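Local structure of diaminopimelate decarboxylase (Psychromonas ingrahamii, 4XG1) at residues G78-S83 and V101-G106; M121-E126 and V143-S148. The protein probably catalyses the pyridoxal-phosphate-dependent decarboxylation of meso-diaminopimelate to L-lysine, the final step of lysine biosynthesis, and works as a homodimer. All blocks are in the same frame, centred on the assembly; numbering follows the deposited sequence.

Contact 1: G78-S83 and V101-G106. With LLP ((2S)-2-amino-6-[[3-hydroxy-2-methyl-5-(phosphonooxymethyl)pyridin-4-yl]methylideneamino]hexanoic acid), chain T.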
ATOM      1  N   GLY B  78     -26.156  -7.127   0.978  1.00 14.83           N
ATOM      2  CA  GLY B  78     -25.902  -5.866   0.288  1.00 14.70           C
ATOM      3  C   GLY B  78     -24.402  -5.569   0.402  1.00 14.21           C
ATOM      4  O   GLY B  78     -23.648  -6.328   1.018  1.00 11.98           O
ATOM      5  N   PHE B  79     -23.994  -4.460  -0.215  1.00 14.62           N
ATOM      6  CA  PHE B  79     -22.599  -4.087  -0.293  1.00 15.16           C
ATOM      7  C   PHE B  79     -22.434  -2.609  -0.134  1.00 15.35           C
ATOM      8  O   PHE B  79     -23.231  -1.829  -0.652  1.00 17.51           O
ATOM      9  CB  PHE B  79     -22.039  -4.513  -1.627  1.00 14.86           C
ATOM     10  CG  PHE B  79     -22.045  -5.997  -1.805  1.00 15.10           C
ATOM     11  CD1 PHE B  79     -21.009  -6.770  -1.312  1.00 14.58           C
ATOM     12  CD2 PHE B  79     -23.122  -6.635  -2.435  1.00 15.22           C
ATOM     13  CE1 PHE B  79     -21.034  -8.154  -1.432  1.00 14.87           C
ATOM     14  CE2 PHE B  79     -23.165  -8.006  -2.547  1.00 14.26           C
ATOM     15  CZ  PHE B  79     -22.119  -8.775  -2.050  1.00 14.75           C
ATOM     16  N   ASP B  80     -21.410  -2.227   0.610  1.00 15.09           N
ATOM     17  CA  ASP B  80     -21.014  -0.827   0.721  1.00 14.52           C
ATOM     18  C   ASP B  80     -19.732  -0.670  -0.108  1.00 12.28           C
ATOM     19  O   ASP B  80     -18.777  -1.408   0.101  1.00 12.72           O
ATOM     20  CB  ASP B  80     -20.783  -0.504   2.197  1.00 15.93           C
ATOM     21  CG  ASP B  80     -20.250   0.887   2.420  1.00 18.05           C
ATOM     22  OD1 ASP B  80     -20.652   1.819   1.675  1.00 17.73           O
ATOM     23  OD2 ASP B  80     -19.421   1.040   3.366  1.00 20.42           O
ATOM     24  N   ILE B  81     -19.735   0.267  -1.033  1.00 10.11           N
ATOM     25  CA  ILE B  81     -18.668   0.427  -1.963  1.00  9.28           C
ATOM     26  C   ILE B  81     -18.147   1.832  -1.878  1.00  9.12           C
ATOM     27  O   ILE B  81     -18.855   2.732  -1.414  1.00  9.35           O
ATOM     28  CB  ILE B  81     -19.097   0.192  -3.435  1.00  9.04           C
ATOM     29  CG1 ILE B  81     -20.007   1.312  -3.940  1.00  8.80           C
ATOM     30  CG2 ILE B  81     -19.742  -1.179  -3.601  1.00  8.76           C
ATOM     31  CD1 ILE B  81     -20.385   1.162  -5.391  1.00  8.91           C
ATOM     32  N   VAL B  82     -16.908   2.033  -2.346  1.00  8.57           N
ATOM     33  CA  VAL B  82     -16.293   3.353  -2.374  1.00  8.23           C
ATOM     34  C   VAL B  82     -15.730   3.770  -3.704  1.00  7.91           C
ATOM     35  O   VAL B  82     -15.107   4.832  -3.792  1.00  7.84           O
ATOM     36  CB  VAL B  82     -15.169   3.485  -1.319  1.00  8.44           C
ATOM     37  CG1 VAL B  82     -15.763   3.292   0.074  1.00  8.55           C
ATOM     38  CG2 VAL B  82     -14.071   2.461  -1.567  1.00  8.40           C
ATOM     39  N   SER B  83     -15.970   3.001  -4.751  1.00  7.76           N
ATOM     40  CA  SER B  83     -15.439   3.355  -6.067  1.00  7.83           C
ATOM     41  C   SER B  83     -16.177   2.617  -7.131  1.00  8.08           C
ATOM     42  O   SER B  83     -16.845   1.626  -6.850  1.00  8.62           O
ATOM     43  CB  SER B  83     -13.945   3.015  -6.176  1.00  7.61           C
ATOM     44  OG  SER B  83     -13.738   1.618  -6.157  1.00  7.55           O
ATOM     45  N   VAL B 101     -24.927   0.472  -1.357  1.00 19.61           N
ATOM     46  CA  VAL B 101     -24.739   1.886  -1.037  1.00 20.73           C
ATOM     47  C   VAL B 101     -23.304   2.286  -1.325  1.00 19.81           C
ATOM     48  O   VAL B 101     -22.393   1.489  -1.196  1.00 19.70           O
ATOM     49  CB  VAL B 101     -25.177   2.218   0.405  1.00 22.24           C
ATOM     50  CG1 VAL B 101     -26.535   1.569   0.678  1.00 23.13           C
ATOM     51  CG2 VAL B 101     -24.182   1.716   1.433  1.00 23.37           C
ATOM     52  N   PHE B 102     -23.132   3.504  -1.783  1.00 19.38           N
ATOM     53  CA  PHE B 102     -21.870   4.060  -2.223  1.00 18.11           C
ATOM     54  C   PHE B 102     -21.386   5.194  -1.299  1.00 18.58           C
ATOM     55  O   PHE B 102     -21.874   6.276  -1.367  1.00 18.10           O
ATOM     56  CB  PHE B 102     -22.088   4.540  -3.639  1.00 16.89           C
ATOM     57  CG  PHE B 102     -20.880   4.972  -4.395  1.00 16.67           C
ATOM     58  CD1 PHE B 102     -19.603   4.847  -3.937  1.00 16.53           C
ATOM     59  CD2 PHE B 102     -21.060   5.479  -5.627  1.00 16.30           C
ATOM     60  CE1 PHE B 102     -18.549   5.246  -4.680  1.00 15.50           C
ATOM     61  CE2 PHE B 102     -20.015   5.901  -6.372  1.00 16.98           C
ATOM     62  CZ  PHE B 102     -18.733   5.780  -5.888  1.00 16.29           C
ATOM     63  N   SER B 103     -20.385   4.904  -0.473  1.00 16.87           N
ATOM     64  CA  SER B 103     -19.682   5.874   0.397  1.00 15.90           C
ATOM     65  C   SER B 103     -18.471   6.493  -0.314  1.00 14.08           C
ATOM     66  O   SER B 103     -18.094   6.061  -1.396  1.00 14.65           O
ATOM     67  CB  SER B 103     -19.216   5.190   1.681  1.00 15.82           C
ATOM     68  OG  SER B 103     -20.157   4.228   2.171  1.00 16.90           O
ATOM     69  N   GLY B 104     -17.911   7.552   0.241  1.00 13.16           N
ATOM     70  CA  GLY B 104     -16.683   8.136  -0.308  1.00 13.14           C
ATOM     71  C   GLY B 104     -16.694   9.644  -0.476  1.00 13.49           C
ATOM     72  O   GLY B 104     -17.636  10.195  -0.993  1.00 13.55           O
ATOM     73  N   VAL B 105     -15.643  10.319  -0.014  1.00 13.87           N
ATOM     74  CA  VAL B 105     -15.582  11.775  -0.089  1.00 13.62           C
ATOM     75  C   VAL B 105     -15.220  12.305  -1.442  1.00 13.11           C
ATOM     76  O   VAL B 105     -15.273  13.507  -1.636  1.00 13.39           O
ATOM     77  CB  VAL B 105     -14.530  12.407   0.869  1.00 14.44           C
ATOM     78  CG1 VAL B 105     -14.925  12.274   2.314  1.00 14.95           C
ATOM     79  CG2 VAL B 105     -13.141  11.807   0.653  1.00 14.99           C
ATOM     80  N   GLY B 106     -14.769  11.455  -2.353  1.00 13.11           N
ATOM     81  CA  GLY B 106     -14.168  11.947  -3.603  1.00 12.40           C
ATOM     82  C   GLY B 106     -14.768  11.352  -4.840  1.00 12.36           C
ATOM     83  O   GLY B 106     -14.082  11.166  -5.853  1.00 13.55           O
TER
HETATM   84  N1  LLP T 508     -18.144   2.220   6.057  1.00  9.41           N
HETATM   85  C2  LLP T 508     -17.362   3.269   5.780  1.00  9.06           C
HETATM   86  C2' LLP T 508     -17.986   4.528   5.234  1.00  9.02           C
HETATM   87  C3  LLP T 508     -15.910   3.129   6.001  1.00  9.09           C
HETATM   88  O3  LLP T 508     -15.079   4.170   5.765  1.00  9.55           O
HETATM   89  C4  LLP T 508     -15.382   1.868   6.535  1.00  8.87           C
HETATM   90  C4' LLP T 508     -13.932   1.641   6.827  1.00  9.12           C
HETATM   91  C5  LLP T 508     -16.349   0.785   6.803  1.00  8.42           C
HETATM   92  C6  LLP T 508     -17.687   1.027   6.525  1.00  9.07           C
HETATM   93  C5' LLP T 508     -15.937  -0.563   7.328  1.00  7.86           C
HETATM   94  OP4 LLP T 508     -15.321  -0.497   8.553  1.00  7.19           O
HETATM   95  P   LLP T 508     -14.853  -1.788   9.379  1.00  7.64           P
HETATM   96  OP1 LLP T 508     -14.109  -2.629   8.352  1.00  7.01           O
HETATM   97  OP2 LLP T 508     -14.074  -1.285  10.617  1.00  6.90           O
HETATM   98  OP3 LLP T 508     -16.105  -2.417  10.021  1.00  7.61           O
HETATM   99  N   LLP T 508      -6.948   0.105   6.563  1.00  8.90           N
HETATM  100  CA  LLP T 508      -7.436   0.159   8.001  1.00  9.03           C
HETATM  101  CB  LLP T 508      -8.955   0.043   8.073  1.00  9.14           C
HETATM  102  CG  LLP T 508      -9.725   1.347   8.162  1.00  9.21           C
HETATM  103  CD  LLP T 508     -10.873   1.408   7.178  1.00  9.07           C
HETATM  104  CE  LLP T 508     -11.748   2.644   7.458  1.00  9.33           C
HETATM  105  NZ  LLP T 508     -13.029   2.771   6.732  1.00  9.17           N
HETATM  106  C   LLP T 508      -6.873  -1.027   8.747  1.00  8.89           C
HETATM  107  O   LLP T 508      -6.234  -1.894   8.177  1.00  8.30           O
HETATM  108  OXT LLP T 508      -7.043  -1.186   9.944  1.00  9.16           O

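Contact 2: M121-E126 and V143-S148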
ATOM      1  N   MET B 121     -28.998   1.497  -4.515  1.00 24.48           N
ATOM      2  CA  MET B 121     -29.849   1.940  -3.428  1.00 25.44           C
ATOM      3  C   MET B 121     -29.629   3.395  -2.966  1.00 26.87           C
ATOM      4  O   MET B 121     -30.599   4.105  -2.768  1.00 26.99           O
ATOM      5  CB  MET B 121     -29.667   1.042  -2.213  1.00 25.70           C
ATOM      6  CG  MET B 121     -30.655   1.298  -1.095  1.00 26.90           C
ATOM      7  SD  MET B 121     -30.479   0.092   0.250  1.00 31.20           S
ATOM      8  CE  MET B 121     -31.220  -1.338  -0.485  1.00 35.62           C
ATOM      9  N   CYS B 122     -28.386   3.836  -2.768  1.00 26.28           N
ATOM     10  CA  CYS B 122     -28.160   5.109  -2.070  1.00 25.41           C
ATOM     11  C   CYS B 122     -26.717   5.605  -2.197  1.00 23.54           C
ATOM     12  O   CYS B 122     -25.791   4.821  -2.185  1.00 23.14           O
ATOM     13  CB  CYS B 122     -28.532   4.943  -0.573  1.00 25.17           C
ATOM     14  SG  CYS B 122     -28.897   6.463   0.299  1.00 25.96           S
ATOM     15  N   PHE B 123     -26.561   6.913  -2.295  1.00 22.78           N
ATOM     16  CA  PHE B 123     -25.282   7.582  -2.224  1.00 22.60           C
ATOM     17  C   PHE B 123     -25.140   8.187  -0.836  1.00 21.62           C
ATOM     18  O   PHE B 123     -25.934   9.008  -0.458  1.00 24.38           O
ATOM     19  CB  PHE B 123     -25.201   8.708  -3.237  1.00 23.93           C
ATOM     20  CG  PHE B 123     -25.174   8.250  -4.663  1.00 28.37           C
ATOM     21  CD1 PHE B 123     -26.357   7.908  -5.325  1.00 31.86           C
ATOM     22  CD2 PHE B 123     -23.972   8.163  -5.360  1.00 29.70           C
ATOM     23  CE1 PHE B 123     -26.340   7.484  -6.643  1.00 31.39           C
ATOM     24  CE2 PHE B 123     -23.944   7.745  -6.680  1.00 30.94           C
ATOM     25  CZ  PHE B 123     -25.130   7.397  -7.319  1.00 33.57           C
ATOM     26  N   ASN B 124     -24.150   7.765  -0.064  1.00 21.53           N
ATOM     27  CA  ASN B 124     -23.865   8.368   1.223  1.00 19.63           C
ATOM     28  C   ASN B 124     -22.976   9.578   0.990  1.00 18.59           C
ATOM     29  O   ASN B 124     -21.773   9.436   0.790  1.00 19.38           O
ATOM     30  CB  ASN B 124     -23.185   7.355   2.132  1.00 20.65           C
ATOM     31  CG  ASN B 124     -24.114   6.229   2.539  1.00 22.49           C
ATOM     32  OD1 ASN B 124     -25.338   6.406   2.557  1.00 27.14           O
ATOM     33  ND2 ASN B 124     -23.556   5.052   2.851  1.00 22.49           N
ATOM     34  N   VAL B 125     -23.574  10.770   1.014  1.00 17.56           N
ATOM     35  CA  VAL B 125     -22.898  12.015   0.637  1.00 16.22           C
ATOM     36  C   VAL B 125     -22.111  12.641   1.795  1.00 15.35           C
ATOM     37  O   VAL B 125     -22.574  12.672   2.943  1.00 14.23           O
ATOM     38  CB  VAL B 125     -23.903  13.064   0.097  1.00 16.69           C
ATOM     39  CG1 VAL B 125     -23.228  14.390  -0.240  1.00 16.65           C
ATOM     40  CG2 VAL B 125     -24.608  12.535  -1.128  1.00 17.23           C
ATOM     41  N   GLU B 126     -20.949  13.196   1.450  1.00 15.08           N
ATOM     42  CA  GLU B 126     -19.960  13.685   2.420  1.00 15.80           C
ATOM     43  C   GLU B 126     -19.607  15.170   2.280  1.00 16.16           C
ATOM     44  O   GLU B 126     -18.909  15.708   3.101  1.00 15.55           O
ATOM     45  CB  GLU B 126     -18.662  12.876   2.248  1.00 15.72           C
ATOM     46  CG  GLU B 126     -18.895  11.373   2.393  1.00 15.93           C
ATOM     47  CD  GLU B 126     -17.919  10.670   3.331  1.00 15.50           C
ATOM     48  OE1 GLU B 126     -17.271  11.374   4.135  1.00 14.34           O
ATOM     49  OE2 GLU B 126     -17.829   9.410   3.256  1.00 14.80           O
ATOM     50  N   VAL B 143     -32.563  11.035 -14.156  1.00 41.60           N
ATOM     51  CA  VAL B 143     -33.036  10.161 -13.067  1.00 41.36           C
ATOM     52  C   VAL B 143     -33.043  10.943 -11.766  1.00 39.44           C
ATOM     53  O   VAL B 143     -32.576  12.069 -11.717  1.00 34.96           O
ATOM     54  CB  VAL B 143     -32.157   8.896 -12.874  1.00 42.69           C
ATOM     55  CG1 VAL B 143     -32.401   7.904 -13.997  1.00 42.63           C
ATOM     56  CG2 VAL B 143     -30.671   9.263 -12.768  1.00 45.44           C
ATOM     57  N   LYS B 144     -33.541  10.304 -10.718  1.00 39.68           N
ATOM     58  CA  LYS B 144     -33.484  10.847  -9.378  1.00 43.64           C
ATOM     59  C   LYS B 144     -32.555  10.033  -8.453  1.00 40.60           C
ATOM     60  O   LYS B 144     -32.785   8.839  -8.194  1.00 35.77           O
ATOM     61  CB  LYS B 144     -34.885  10.910  -8.796  1.00 49.81           C
ATOM     62  CG  LYS B 144     -35.675  12.086  -9.337  1.00 59.00           C
ATOM     63  CD  LYS B 144     -36.908  12.358  -8.500  1.00 67.95           C
ATOM     64  CE  LYS B 144     -37.442  13.754  -8.776  1.00 74.85           C
ATOM     65  NZ  LYS B 144     -38.583  14.089  -7.884  1.00 81.43           N
ATOM     66  N   ALA B 145     -31.495  10.695  -7.983  1.00 38.77           N
ATOM     67  CA  ALA B 145     -30.411  10.037  -7.234  1.00 31.87           C
ATOM     68  C   ALA B 145     -30.770   9.873  -5.801  1.00 25.93           C
ATOM     69  O   ALA B 145     -31.009  10.845  -5.147  1.00 28.62           O
ATOM     70  CB  ALA B 145     -29.147  10.865  -7.358  1.00 33.37           C
ATOM     71  N   PRO B 146     -30.825   8.640  -5.301  1.00 23.35           N
ATOM     72  CA  PRO B 146     -31.166   8.438  -3.906  1.00 24.13           C
ATOM     73  C   PRO B 146     -29.985   8.775  -3.023  1.00 28.09           C
ATOM     74  O   PRO B 146     -28.866   8.396  -3.344  1.00 30.61           O
ATOM     75  CB  PRO B 146     -31.492   6.935  -3.814  1.00 23.30           C
ATOM     76  CG  PRO B 146     -30.784   6.320  -4.942  1.00 23.19           C
ATOM     77  CD  PRO B 146     -30.662   7.367  -6.019  1.00 23.47           C
ATOM     78  N   ILE B 147     -30.212   9.474  -1.918  1.00 29.69           N
ATOM     79  CA  ILE B 147     -29.095   9.991  -1.118  1.00 29.07           C
ATOM     80  C   ILE B 147     -29.338   9.996   0.377  1.00 28.03           C
ATOM     81  O   ILE B 147     -30.468  10.213   0.818  1.00 34.61           O
ATOM     82  CB  ILE B 147     -28.690  11.393  -1.545  1.00 30.42           C
ATOM     83  CG1 ILE B 147     -29.747  12.417  -1.136  1.00 34.62           C
ATOM     84  CG2 ILE B 147     -28.419  11.481  -3.028  1.00 31.01           C
ATOM     85  CD1 ILE B 147     -29.333  13.234   0.071  1.00 36.31           C
ATOM     86  N   SER B 148     -28.297   9.668   1.139  1.00 24.06           N
ATOM     87  CA  SER B 148     -28.210  10.010   2.540  1.00 22.09           C
ATOM     88  C   SER B 148     -27.106  11.021   2.691  1.00 22.43           C
ATOM     89  O   SER B 148     -26.310  11.248   1.779  1.00 21.32           O
ATOM     90  CB  SER B 148     -27.882   8.840   3.425  1.00 21.75           C
ATOM     91  OG  SER B 148     -28.625   7.697   3.080  1.00 26.89           O
TER

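Contact 1: G78-S83 and V101-G106
D80 and S103 meet beneath the pyridine ring of LLP, and the aspartate can be traced outward atom by atom. D80 CB lies 4.1 Å from V101 CG2. Because CG stands opposite the backbone N (chi1 175°), the carboxylate is carried over towards the neighbouring strand. OD1 accepts a short hydrogen bond from S103 OG (2.5 Å) on its syn lone pair and also rests against V101 CG2. D80 OD2 is 3.2 Å from LLP N1 and has E274 close by. Truncation of D80 to an alanine would probably leave the S103 hydroxyl without its acceptor and the pyridine nitrogen without the carboxylate oxygen below it. Strands 78-81 and 100-102 are parallel neighbours, joined through helix 84-92 as a beta-alpha-beta unit of the TIM barrel, with D80 and V101 on the face that carries the cofactor. The backbones are tied by V101 N to F79 O, I81 N to V101 O (2.9 Å) and S103 N to I81 O. On the other face, I81 lays CD1 over one face of the F102 ring, 4.2 Å from its centroid in a CH-pi contact, while CG1 is 3.6 Å from F102 CD1. V82 O sits in the ring plane at its edge. Beyond, F102 packs on E111 and A115 of helix 109-117, and S83 OG caps E86 N and bonds N385 O of the second subunit.

Contact 2: M121-E126 and V143-S148
C122 SG, turned opposite its own backbone N (chi1 -159°), and S148 OG, set beside its backbone N (chi1 -44°), are brought within 3.1 Å of each other. From another direction the S148 hydroxyl has the amide oxygen of N124 as a neighbour, with S148 OG 3.6 Å from N124 OD1, and D198 of strand 192-198 packs on S148 as well. P146 O lies in the plane of the F123 ring, at its edge, 3.2 Å from F123 CD1. P146 O also accepts the hydrogen bond from F123 N (2.9 Å), so the oxygen that pairs the backbones is the one lying against the ring edge. Strands 122-125 and 145-152 are consecutive parallel strands of the TIM barrel, linked through helix 128-140 in a beta-alpha-beta crossover; their short segments are inclined by 42°. S148 N gives a bond to F123 O, and V125 N reaches S148 O from above the carbonyl plane. N124 and S148 share one face of the sheet, N124 also touching E274. F123 and I147 share the other, F123 CB meeting I147 CG2, where the F123 ring packs on I112, A115 and L116 of helix 109-117. V125 CG2 adds an apolar contact at I147 CB (4.3 Å). At the start of the pairing, the pyrrolidine of P146, lacking an N-H, places CG 3.1 Å from M121 O.

How the contacts relate
The two contacts follow one another along the chain: 78-83 with 101-106 closes before 121-126 with 143-148 opens, and their centres are about 10 Å apart. Both belong to the parallel sheet of the TIM barrel, where strands 100-102 and 122-125 are neighbours, so four successive strands run side by side. Probable backbone hydrogen bonds from F102 N to C122 O and from N124 N to F102 O seam them together, and V105 packs on E126. Helix 109-117 bridges the middle pair and touches residues of both contacts. Contact 1 meets the cofactor directly; in contact 2, the N124 side chain is about 6 Å from LLP at nearest atoms and extends the same pocket-facing side of the barrel.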